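Local coordinates for vesicular integral-membrane protein VIP36 (Canis lupus familiaris, PDB 2DUR), which acts as a calcium-dependent lectin of the early secretory pathway, binding high-mannose glycans and helping to transport and sort the glycoproteins that carry them, at residues A[100-114]-A[126-140]. Sequence-based numbering, arbitrary orientation. Where two conformers were deposited one is given.
With CA (calcium ion), chain E.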
loop_
_atom_site.group_PDB
_atom_site.type_symbol
_atom_site.label_atom_id
_atom_site.label_comp_id
_atom_site.label_asym_id
_atom_site.label_seq_id
_atom_site.Cartn_x
_atom_site.Cartn_y
_atom_site.Cartn_z
ATOM N N PHE A 100 -4.052 8.326 -5.373
ATOM C CA PHE A 100 -2.784 7.784 -5.901
ATOM C C PHE A 100 -3.018 6.774 -7.014
ATOM O O PHE A 100 -2.371 5.720 -7.065
ATOM C CB PHE A 100 -1.969 7.181 -4.744
ATOM C CG PHE A 100 -1.737 8.152 -3.640
ATOM C CD1 PHE A 100 -0.735 9.116 -3.733
ATOM C CD2 PHE A 100 -2.583 8.170 -2.520
ATOM C CE1 PHE A 100 -0.524 10.053 -2.723
ATOM C CE2 PHE A 100 -2.386 9.108 -1.508
ATOM C CZ PHE A 100 -1.364 10.049 -1.587
ATOM N N GLY A 101 -3.908 7.107 -7.942
ATOM C CA GLY A 101 -4.127 6.253 -9.096
ATOM C C GLY A 101 -5.273 5.286 -9.040
ATOM O O GLY A 101 -5.631 4.738 -10.080
ATOM N N SER A 102 -5.887 5.076 -7.857
ATOM C CA SER A 102 -6.959 4.110 -7.680
ATOM C C SER A 102 -8.261 4.786 -7.163
ATOM O O SER A 102 -8.250 5.971 -6.805
ATOM C CB SER A 102 -6.510 3.035 -6.680
ATOM O OG SER A 102 -7.430 1.962 -6.584
ATOM N N LYS A 103 -9.341 4.020 -7.115
ATOM C CA LYS A 103 -10.681 4.568 -6.816
ATOM C C LYS A 103 -10.786 5.134 -5.412
ATOM O O LYS A 103 -10.155 4.644 -4.467
ATOM C CB LYS A 103 -11.788 3.515 -7.044
ATOM C CG LYS A 103 -11.860 2.427 -6.001
ATOM C CD LYS A 103 -12.904 1.314 -6.294
ATOM C CE LYS A 103 -14.335 1.846 -6.340
ATOM N NZ LYS A 103 -14.892 2.302 -5.039
ATOM N N ASP A 104 -11.585 6.188 -5.297
ATOM C CA ASP A 104 -11.972 6.741 -4.006
ATOM C C ASP A 104 -13.139 5.909 -3.469
ATOM O O ASP A 104 -13.615 4.972 -4.156
ATOM C CB ASP A 104 -12.397 8.190 -4.207
ATOM C CG ASP A 104 -12.275 9.037 -2.951
ATOM O OD1 ASP A 104 -11.925 8.507 -1.869
ATOM O OD2 ASP A 104 -12.512 10.269 -3.061
ATOM N N ASN A 105 -13.599 6.206 -2.245
ATOM C CA ASN A 105 -14.797 5.539 -1.690
ATOM C C ASN A 105 -14.619 4.026 -1.736
ATOM O O ASN A 105 -15.535 3.249 -2.066
ATOM C CB ASN A 105 -16.055 5.947 -2.488
ATOM C CG ASN A 105 -16.391 7.400 -2.316
ATOM O OD1 ASN A 105 -16.063 8.232 -3.179
ATOM N ND2 ASN A 105 -17.020 7.733 -1.195
ATOM N N PHE A 106 -13.398 3.612 -1.413
ATOM C CA PHE A 106 -13.032 2.181 -1.460
ATOM C C PHE A 106 -13.501 1.457 -0.193
ATOM O O PHE A 106 -13.956 2.090 0.791
ATOM C CB PHE A 106 -11.507 2.046 -1.636
ATOM C CG PHE A 106 -10.712 2.771 -0.575
ATOM C CD1 PHE A 106 -10.352 2.122 0.609
ATOM C CD2 PHE A 106 -10.332 4.114 -0.755
ATOM C CE1 PHE A 106 -9.637 2.808 1.602
ATOM C CE2 PHE A 106 -9.624 4.807 0.221
ATOM C CZ PHE A 106 -9.259 4.159 1.399
ATOM N N HIS A 107 -13.385 0.127 -0.218
ATOM C CA HIS A 107 -13.749 -0.721 0.927
ATOM C C HIS A 107 -12.500 -1.476 1.333
ATOM O O HIS A 107 -11.989 -2.269 0.538
ATOM C CB HIS A 107 -14.851 -1.712 0.559
ATOM C CG HIS A 107 -16.082 -1.046 0.038
ATOM N ND1 HIS A 107 -17.257 -0.941 0.750
ATOM C CD2 HIS A 107 -16.298 -0.429 -1.143
ATOM C CE1 HIS A 107 -18.147 -0.271 0.026
ATOM N NE2 HIS A 107 -17.586 0.044 -1.123
ATOM N N GLY A 108 -12.032 -1.236 2.561
ATOM C CA GLY A 108 -10.814 -1.899 3.064
ATOM C C GLY A 108 -9.774 -0.929 3.562
ATOM O O GLY A 108 -10.094 0.127 4.116
ATOM N N LEU A 109 -8.517 -1.310 3.342
ATOM C CA LEU A 109 -7.356 -0.657 3.937
ATOM C C LEU A 109 -6.503 -0.013 2.864
ATOM O O LEU A 109 -6.271 -0.623 1.813
ATOM C CB LEU A 109 -6.520 -1.711 4.673
ATOM C CG LEU A 109 -5.164 -1.253 5.182
ATOM C CD1 LEU A 109 -5.328 -0.215 6.304
ATOM C CD2 LEU A 109 -4.359 -2.486 5.633
ATOM N N ALA A 110 -6.091 1.218 3.124
ATOM C CA ALA A 110 -5.068 1.915 2.322
ATOM C C ALA A 110 -3.904 2.306 3.189
ATOM O O ALA A 110 -4.087 2.721 4.334
ATOM C CB ALA A 110 -5.653 3.178 1.683
ATOM N N ILE A 111 -2.692 2.139 2.647
ATOM C CA ILE A 111 -1.504 2.718 3.229
ATOM C C ILE A 111 -0.983 3.696 2.169
ATOM O O ILE A 111 -0.620 3.299 1.044
ATOM C CB ILE A 111 -0.435 1.654 3.592
ATOM C CG1 ILE A 111 -1.063 0.504 4.427
ATOM C CG2 ILE A 111 0.770 2.317 4.301
ATOM C CD1 ILE A 111 -1.512 -0.689 3.606
ATOM N N PHE A 112 -0.940 4.975 2.528
ATOM C CA PHE A 112 -0.512 6.003 1.577
ATOM C C PHE A 112 0.905 6.429 1.885
ATOM O O PHE A 112 1.213 6.719 3.032
ATOM C CB PHE A 112 -1.392 7.247 1.733
ATOM C CG PHE A 112 -2.855 7.002 1.521
ATOM C CD1 PHE A 112 -3.315 6.297 0.408
ATOM C CD2 PHE A 112 -3.768 7.463 2.463
ATOM C CE1 PHE A 112 -4.691 6.094 0.203
ATOM C CE2 PHE A 112 -5.135 7.308 2.255
ATOM C CZ PHE A 112 -5.592 6.599 1.147
ATOM N N LEU A 113 1.734 6.554 0.847
ATOM C CA LEU A 113 3.095 7.098 0.974
ATOM C C LEU A 113 3.042 8.397 0.157
ATOM O O LEU A 113 3.227 8.388 -1.069
ATOM C CB LEU A 113 4.105 6.110 0.378
ATOM C CG LEU A 113 4.389 4.846 1.195
ATOM C CD1 LEU A 113 3.261 3.867 1.030
ATOM C CD2 LEU A 113 5.688 4.208 0.710
ATOM N N ASP A 114 2.716 9.490 0.841
ATOM C CA ASP A 114 2.385 10.774 0.196
ATOM C C ASP A 114 3.632 11.658 0.216
ATOM O O ASP A 114 4.151 11.951 1.283
ATOM C CB ASP A 114 1.228 11.421 0.994
ATOM C CG ASP A 114 0.684 12.697 0.350
ATOM O OD1 ASP A 114 -0.414 13.170 0.763
ATOM O OD2 ASP A 114 1.337 13.228 -0.572
ATOM N N PHE A 126 6.548 16.144 5.421
ATOM C CA PHE A 126 6.496 15.179 4.310
ATOM C C PHE A 126 7.892 14.658 3.910
ATOM O O PHE A 126 8.902 15.316 4.214
ATOM C CB PHE A 126 5.738 15.786 3.104
ATOM C CG PHE A 126 4.254 15.848 3.316
ATOM C CD1 PHE A 126 3.714 16.704 4.271
ATOM C CD2 PHE A 126 3.397 15.009 2.599
ATOM C CE1 PHE A 126 2.328 16.741 4.510
ATOM C CE2 PHE A 126 2.014 15.029 2.828
ATOM C CZ PHE A 126 1.476 15.899 3.781
ATOM N N PRO A 127 7.959 13.482 3.252
ATOM C CA PRO A 127 6.839 12.584 2.946
ATOM C C PRO A 127 6.147 12.013 4.182
ATOM O O PRO A 127 6.748 11.914 5.256
ATOM C CB PRO A 127 7.485 11.454 2.157
ATOM C CG PRO A 127 8.745 12.092 1.584
ATOM C CD PRO A 127 9.220 12.960 2.695
ATOM N N TYR A 128 4.885 11.634 4.022
ATOM C CA TYR A 128 4.080 11.231 5.176
ATOM C C TYR A 128 3.358 9.932 4.817
ATOM O O TYR A 128 2.665 9.851 3.783
ATOM C CB TYR A 128 3.083 12.363 5.564
ATOM C CG TYR A 128 2.440 12.151 6.913
ATOM C CD1 TYR A 128 3.076 12.561 8.087
ATOM C CD2 TYR A 128 1.200 11.507 7.025
ATOM C CE1 TYR A 128 2.488 12.350 9.317
ATOM C CE2 TYR A 128 0.612 11.285 8.267
ATOM C CZ TYR A 128 1.262 11.710 9.406
ATOM O OH TYR A 128 0.701 11.494 10.648
ATOM N N ILE A 129 3.536 8.928 5.665
ATOM C CA ILE A 129 2.924 7.625 5.458
ATOM C C ILE A 129 1.748 7.536 6.413
ATOM O O ILE A 129 1.895 7.756 7.605
ATOM C CB ILE A 129 3.912 6.457 5.801
ATOM C CG1 ILE A 129 5.111 6.495 4.838
ATOM C CG2 ILE A 129 3.211 5.098 5.746
ATOM C CD1 ILE A 129 6.150 5.404 5.133
ATOM N N SER A 130 0.575 7.200 5.897
ATOM C CA SER A 130 -0.604 7.116 6.769
ATOM C C SER A 130 -1.481 5.939 6.384
ATOM O O SER A 130 -1.300 5.344 5.331
ATOM C CB SER A 130 -1.386 8.437 6.751
ATOM O OG SER A 130 -1.930 8.700 5.464
ATOM N N VAL A 131 -2.397 5.560 7.271
ATOM C CA VAL A 131 -3.339 4.499 6.947
ATOM C C VAL A 131 -4.776 5.057 6.988
ATOM O O VAL A 131 -5.061 5.986 7.737
ATOM C CB VAL A 131 -3.210 3.288 7.891
ATOM C CG1 VAL A 131 -1.915 2.523 7.580
ATOM C CG2 VAL A 131 -3.270 3.732 9.381
ATOM N N MET A 132 -5.647 4.434 6.214
ATOM C CA MET A 132 -7.059 4.800 6.137
ATOM C C MET A 132 -7.861 3.515 6.009
ATOM O O MET A 132 -7.475 2.622 5.262
ATOM C CB MET A 132 -7.289 5.733 4.933
ATOM C CG MET A 132 -8.770 6.080 4.710
ATOM S SD MET A 132 -8.808 7.303 3.376
ATOM C CE MET A 132 -10.589 7.455 3.185
ATOM N N VAL A 133 -8.954 3.421 6.756
ATOM C CA VAL A 133 -9.863 2.271 6.662
ATOM C C VAL A 133 -11.211 2.812 6.226
ATOM O O VAL A 133 -11.668 3.809 6.769
ATOM C CB VAL A 133 -9.981 1.546 8.003
ATOM C CG1 VAL A 133 -11.106 0.508 7.994
ATOM C CG2 VAL A 133 -8.627 0.886 8.324
ATOM N N ASN A 134 -11.817 2.141 5.251
ATOM C CA ASN A 134 -13.020 2.697 4.587
ATOM C C ASN A 134 -14.034 1.619 4.329
ATOM O O ASN A 134 -13.668 0.473 4.030
ATOM C CB ASN A 134 -12.556 3.310 3.252
ATOM C CG ASN A 134 -13.493 4.405 2.712
ATOM O OD1 ASN A 134 -14.624 4.565 3.171
ATOM N ND2 ASN A 134 -13.000 5.152 1.733
ATOM N N ASN A 135 -15.305 2.036 4.459
ATOM C CA ASN A 135 -16.495 1.202 4.286
ATOM C C ASN A 135 -17.259 1.587 3.020
ATOM O O ASN A 135 -18.394 1.148 2.858
ATOM C CB ASN A 135 -17.453 1.328 5.515
ATOM C CG ASN A 135 -18.067 2.755 5.686
ATOM O OD1 ASN A 135 -17.513 3.756 5.189
ATOM N ND2 ASN A 135 -19.229 2.839 6.407
ATOM N N GLY A 136 -16.638 2.400 2.149
ATOM C CA GLY A 136 -17.311 2.944 0.978
ATOM C C GLY A 136 -17.766 4.376 1.129
ATOM O O GLY A 136 -17.917 5.062 0.120
ATOM N N SER A 137 -17.968 4.850 2.359
ATOM C CA SER A 137 -18.542 6.182 2.596
ATOM C C SER A 137 -17.525 7.322 2.552
ATOM O O SER A 137 -17.865 8.478 2.287
ATOM C CB SER A 137 -19.308 6.211 3.939
ATOM O OG SER A 137 -20.412 5.310 3.931
ATOM N N LEU A 138 -16.257 7.017 2.832
ATOM C CA LEU A 138 -15.281 8.081 2.985
ATOM C C LEU A 138 -14.589 8.439 1.672
ATOM O O LEU A 138 -14.266 7.570 0.844
ATOM C CB LEU A 138 -14.212 7.667 4.028
ATOM C CG LEU A 138 -14.805 7.154 5.355
ATOM C CD1 LEU A 138 -13.632 6.862 6.291
ATOM C CD2 LEU A 138 -15.734 8.184 5.971
ATOM N N SER A 139 -14.315 9.723 1.510
ATOM C CA SER A 139 -13.546 10.200 0.398
ATOM C C SER A 139 -12.193 10.686 0.945
ATOM O O SER A 139 -12.137 11.407 1.941
ATOM C CB SER A 139 -14.264 11.371 -0.291
ATOM O OG SER A 139 -13.410 11.999 -1.237
ATOM N N TYR A 140 -11.115 10.306 0.268
ATOM C CA TYR A 140 -9.798 10.830 0.583
ATOM C C TYR A 140 -9.710 12.241 0.021
ATOM O O TYR A 140 -9.827 12.434 -1.196
ATOM C CB TYR A 140 -8.746 9.923 -0.049
ATOM C CG TYR A 140 -7.339 10.449 0.044
ATOM C CD1 TYR A 140 -6.613 10.330 1.244
ATOM C CD2 TYR A 140 -6.719 11.024 -1.070
ATOM C CE1 TYR A 140 -5.312 10.785 1.330
ATOM C CE2 TYR A 140 -5.413 11.492 -0.999
ATOM C CZ TYR A 140 -4.720 11.371 0.197
ATOM O OH TYR A 140 -3.433 11.826 0.324
HETATM CA CA CA E . -0.389 14.985 -0.970
HETATM O O HOH W 1 -10.073 11.657 -3.754
HETATM O O HOH W 2 -17.893 10.441 -0.184
HETATM O O HOH W 3 -1.804 11.723 2.484
HETATM O O HOH W 4 -2.650 14.092 -1.210
HETATM O O HOH W 5 0.302 14.062 -3.119
#
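Phe112 and Tyr140 meet on the Phe112, Met132 and Asn134 face of two adjacent antiparallel strands, 109-114 and 128-135, in the seven-stranded sheet of the L-type lectin beta-sandwich. The two side chains run in opposing directions and their rings meet obliquely, planes 50° apart, with Phe112 CE2 3.5 Å from Tyr140 CD1. Phe100 joins this aromatic cluster, its CZ lying 3.3 Å from Tyr140 OH. Met132 has CG anti to the backbone N (chi1 175°) and a straight chain beyond it, a reach that brings SD to the edges of two rings at once, Phe106 and Phe112, as Met-aromatic contacts. Farther along, Asn134 lays its CB over one face of Phe106, 3.8 Å from the ring centroid, while ND2 stands over the ring centre, the amide plane nearly perpendicular to the ring. That amide is pinned in its own segment: OD1 accepts from Leu138 N and ND2 donates to Leu138 O, bonds that span the turn after the strand. Asp104 holds the chain just past that turn, OD1 taking Tyr140 N through its syn lone pair (2.9 Å, 164° at the hydrogen) and OD2 taking the Ser139 hydroxyl at 2.7 Å. Paired backbone bonds run from Gly108–Asn134 to Asp114–Tyr128. On the other face Leu109, Ile111, Ile129 and Val131 pack against strands 165-172 and 175-181 of the second sheet. Asp114 ends the first strand at the calcium site, which Tyr116, Asn118 and Asp145 complete; both its carboxylate oxygens bind calcium at 2.5 Å. Tyr140 reaches the same site through solvent: water 3 donates to Asp114 OD1 and hydrogen-bonds to Tyr140 OH, while calcium-bound water 4 lies 2.8 Å from that hydroxyl oxygen.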